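Local structure of uncharacterized protein YhfS (Escherichia coli, 4J8L) at residues R50-V55 and A68-G73. The protein is of unknown function but carries pyridoxal 5'-phosphate covalently attached to a lysine and may have cysteine synthase activity. Sequence-based numbering, arbitrary orientation.
Sequences RVTQRV and AALVQG. With ACY (acetic acid), chain D.
The first turns of helix 50-62 lie against strand 67-72, with Thr52 and Leu70 the closest pair by CA atoms, 7.9 Å apart. Leu70 points toward the helix, its CG anti to the carbonyl carbon (chi1 -65°), and brings CD1 to 4.1 Å from Val55 CG1; the two side chains cross at about a right angle. The same CD1 lies 4.4 Å from Thr52 CG2, one helical turn earlier, so a single methyl serves both residues in a small, buried, wholly apolar meeting. Thr52 gives its OG1 to a hydrogen bond with Ile227 O instead, while Ala232 of helix 229-261 touches both Thr52 and Val55. Strand 67-72 is an outermost strand of the seven-stranded mixed sheet of the PLP-dependent aminotransferase-type fold; its neighbour 203-208 runs antiparallel to it, and helix 50-62 leads into it. At the helix start, Asp39 takes the backbone N of Arg50 and Val51 through its two carboxylate oxygens. On the helix side remote from Leu70, an acetate, probably from the crystallisation liquor, bridges two arginines: Arg50 NE reaches its O nearly straight (171°), at an unusually short 2.5 Å whose exact value is doubtful, and Arg54 NE its OXT at 3.2 Å, more bent (144°). Both guanidinium groups meet the acetate at their edges. Arg54 also forms a salt bridge with Glu33 and a hydrogen bond from NH1 to His28 O; a leucine here would probably leave Glu33 without its charge partner and take away one of the two arginine NE donors to the acetate.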
ATOM      1  N   ARG A  50      25.371   9.544  -0.434  1.00 17.22           N
ATOM      2  CA  ARG A  50      25.939   8.227  -0.644  1.00 18.25           C
ATOM      3  C   ARG A  50      25.106   7.171   0.078  1.00 20.46           C
ATOM      4  O   ARG A  50      24.883   6.086  -0.453  1.00 17.47           O
ATOM      5  CB  ARG A  50      27.388   8.182  -0.147  1.00 21.08           C
ATOM      6  CG  ARG A  50      28.347   9.109  -0.898  1.00 23.07           C
ATOM      7  CD  ARG A  50      29.743   9.086  -0.269  1.00 28.78           C
ATOM      8  NE  ARG A  50      29.684   9.473   1.143  1.00 36.30           N
ATOM      9  CZ  ARG A  50      29.744  10.727   1.588  1.00 35.06           C
ATOM     10  NH1 ARG A  50      29.889  11.736   0.740  1.00 38.36           N
ATOM     11  NH2 ARG A  50      29.680  10.971   2.889  1.00 39.27           N
ATOM     12  N   VAL A  51      24.645   7.485   1.290  1.00 16.37           N
ATOM     13  CA  VAL A  51      23.849   6.521   2.041  1.00 15.54           C
ATOM     14  C   VAL A  51      22.489   6.276   1.380  1.00 15.37           C
ATOM     15  O   VAL A  51      21.976   5.156   1.372  1.00 14.24           O
ATOM     16  CB  VAL A  51      23.683   6.959   3.511  1.00 15.94           C
ATOM     17  CG1 VAL A  51      22.625   6.101   4.207  1.00 18.17           C
ATOM     18  CG2 VAL A  51      25.015   6.875   4.226  1.00 21.79           C
ATOM     19  N   THR A  52      21.925   7.317   0.775  1.00 12.94           N
ATOM     20  CA  THR A  52      20.654   7.159   0.071  1.00 13.44           C
ATOM     21  C   THR A  52      20.802   6.205  -1.118  1.00 13.23           C
ATOM     22  O   THR A  52      19.951   5.337  -1.328  1.00 14.33           O
ATOM     23  CB  THR A  52      20.078   8.521  -0.340  1.00 13.50           C
ATOM     24  OG1 THR A  52      19.878   9.301   0.849  1.00 13.29           O
ATOM     25  CG2 THR A  52      18.723   8.357  -1.067  1.00 14.14           C
ATOM     26  N   GLN A  53      21.892   6.350  -1.872  0.50 14.31           N
ATOM     27  CA  GLN A  53      22.161   5.414  -2.956  0.50 14.42           C
ATOM     28  C   GLN A  53      22.213   3.991  -2.413  0.50 16.16           C
ATOM     29  O   GLN A  53      21.563   3.098  -2.952  0.50 15.88           O
ATOM     30  CB  GLN A  53      23.468   5.733  -3.683  0.50 16.79           C
ATOM     31  CG  GLN A  53      23.740   4.750  -4.821  0.50 20.53           C
ATOM     32  CD  GLN A  53      25.118   4.886  -5.442  0.50 24.02           C
ATOM     33  OE1 GLN A  53      26.116   5.105  -4.752  0.50 22.10           O
ATOM     34  NE2 GLN A  53      25.179   4.746  -6.760  0.50 31.63           N
ATOM     35  N   ARG A  54      22.970   3.791  -1.334  1.00 16.31           N
ATOM     36  CA  ARG A  54      23.120   2.453  -0.765  1.00 16.42           C
ATOM     37  C   ARG A  54      21.766   1.867  -0.370  1.00 15.61           C
ATOM     38  O   ARG A  54      21.490   0.695  -0.620  1.00 17.50           O
ATOM     39  CB  ARG A  54      24.032   2.469   0.463  1.00 20.33           C
ATOM     40  CG  ARG A  54      25.482   2.714   0.176  1.00 26.73           C
ATOM     41  CD  ARG A  54      26.308   2.586   1.456  1.00 34.26           C
ATOM     42  NE  ARG A  54      27.712   2.918   1.247  1.00 47.30           N
ATOM     43  CZ  ARG A  54      28.667   2.021   1.045  1.00 49.04           C
ATOM     44  NH1 ARG A  54      28.371   0.730   1.028  1.00 47.23           N
ATOM     45  NH2 ARG A  54      29.921   2.413   0.868  1.00 56.00           N
ATOM     46  N   VAL A  55      20.933   2.683   0.268  1.00 14.45           N
ATOM     47  CA  VAL A  55      19.615   2.229   0.690  1.00 14.98           C
ATOM     48  C   VAL A  55      18.787   1.836  -0.528  1.00 14.58           C
ATOM     49  O   VAL A  55      18.096   0.818  -0.526  1.00 17.13           O
ATOM     50  CB  VAL A  55      18.874   3.295   1.545  1.00 12.73           C
ATOM     51  CG1 VAL A  55      17.397   2.916   1.723  1.00 14.79           C
ATOM     52  CG2 VAL A  55      19.548   3.454   2.902  1.00 12.42           C
ATOM     53  N   ALA A  68      16.250   1.042  -7.671  1.00 16.37           N
ATOM     54  CA  ALA A  68      15.219   1.747  -6.919  1.00 15.66           C
ATOM     55  C   ALA A  68      15.559   3.222  -6.750  1.00 20.12           C
ATOM     56  O   ALA A  68      16.721   3.619  -6.822  1.00 16.34           O
ATOM     57  CB  ALA A  68      15.004   1.095  -5.551  1.00 15.09           C
ATOM     58  N   ALA A  69      14.533   4.038  -6.538  1.00 16.27           N
ATOM     59  CA  ALA A  69      14.738   5.445  -6.221  1.00 15.46           C
ATOM     60  C   ALA A  69      13.777   5.860  -5.129  1.00 16.31           C
ATOM     61  O   ALA A  69      12.583   5.575  -5.210  1.00 16.47           O
ATOM     62  CB  ALA A  69      14.529   6.318  -7.457  1.00 18.27           C
ATOM     63  N   LEU A  70      14.294   6.536  -4.110  1.00 12.69           N
ATOM     64  CA  LEU A  70      13.429   7.175  -3.122  1.00 12.00           C
ATOM     65  C   LEU A  70      13.081   8.568  -3.643  1.00 13.77           C
ATOM     66  O   LEU A  70      13.929   9.245  -4.244  1.00 15.34           O
ATOM     67  CB  LEU A  70      14.144   7.255  -1.759  1.00 14.57           C
ATOM     68  CG  LEU A  70      14.434   5.895  -1.115  1.00 13.98           C
ATOM     69  CD1 LEU A  70      15.221   6.056   0.202  1.00 16.23           C
ATOM     70  CD2 LEU A  70      13.135   5.153  -0.864  1.00 20.12           C
ATOM     71  N   VAL A  71      11.826   8.979  -3.459  1.00 12.61           N
ATOM     72  CA  VAL A  71      11.352  10.256  -3.982  1.00 13.84           C
ATOM     73  C   VAL A  71      10.501  10.995  -2.939  1.00 11.81           C
ATOM     74  O   VAL A  71       9.960  10.390  -2.003  1.00 14.47           O
ATOM     75  CB  VAL A  71      10.487  10.079  -5.255  1.00 17.39           C
ATOM     76  CG1 VAL A  71      11.278   9.370  -6.367  1.00 14.10           C
ATOM     77  CG2 VAL A  71       9.217   9.306  -4.923  1.00 19.48           C
ATOM     78  N   GLN A  72      10.385  12.305  -3.112  1.00 14.05           N
ATOM     79  CA  GLN A  72       9.491  13.112  -2.297  1.00 14.92           C
ATOM     80  C   GLN A  72       8.037  12.853  -2.686  1.00 15.43           C
ATOM     81  O   GLN A  72       7.743  12.355  -3.788  1.00 18.11           O
ATOM     82  CB  GLN A  72       9.793  14.603  -2.472  1.00 16.78           C
ATOM     83  CG  GLN A  72      11.223  15.005  -2.118  1.00 15.48           C
ATOM     84  CD  GLN A  72      11.464  15.069  -0.607  1.00 14.53           C
ATOM     85  OE1 GLN A  72      10.661  14.576   0.206  1.00 17.85           O
ATOM     86  NE2 GLN A  72      12.576  15.692  -0.223  1.00 18.05           N
ATOM     87  N   GLY A  73       7.124  13.202  -1.788  1.00 15.32           N
ATOM     88  CA  GLY A  73       5.707  13.052  -2.079  1.00 13.72           C
ATOM     89  C   GLY A  73       5.111  11.700  -1.715  1.00 16.48           C
ATOM     90  O   GLY A  73       3.953  11.423  -2.050  1.00 14.53           O
TER
HETATM   91  C   ACY D 403      29.384   6.398   2.346  1.00 51.52           C
HETATM   92  O   ACY D 403      29.670   7.531   2.795  1.00 46.80           O
HETATM   93  OXT ACY D 403      28.346   5.765   2.649  1.00 57.05           O
HETATM   94  CH3 ACY D 403      30.339   5.759   1.383  1.00 47.69           C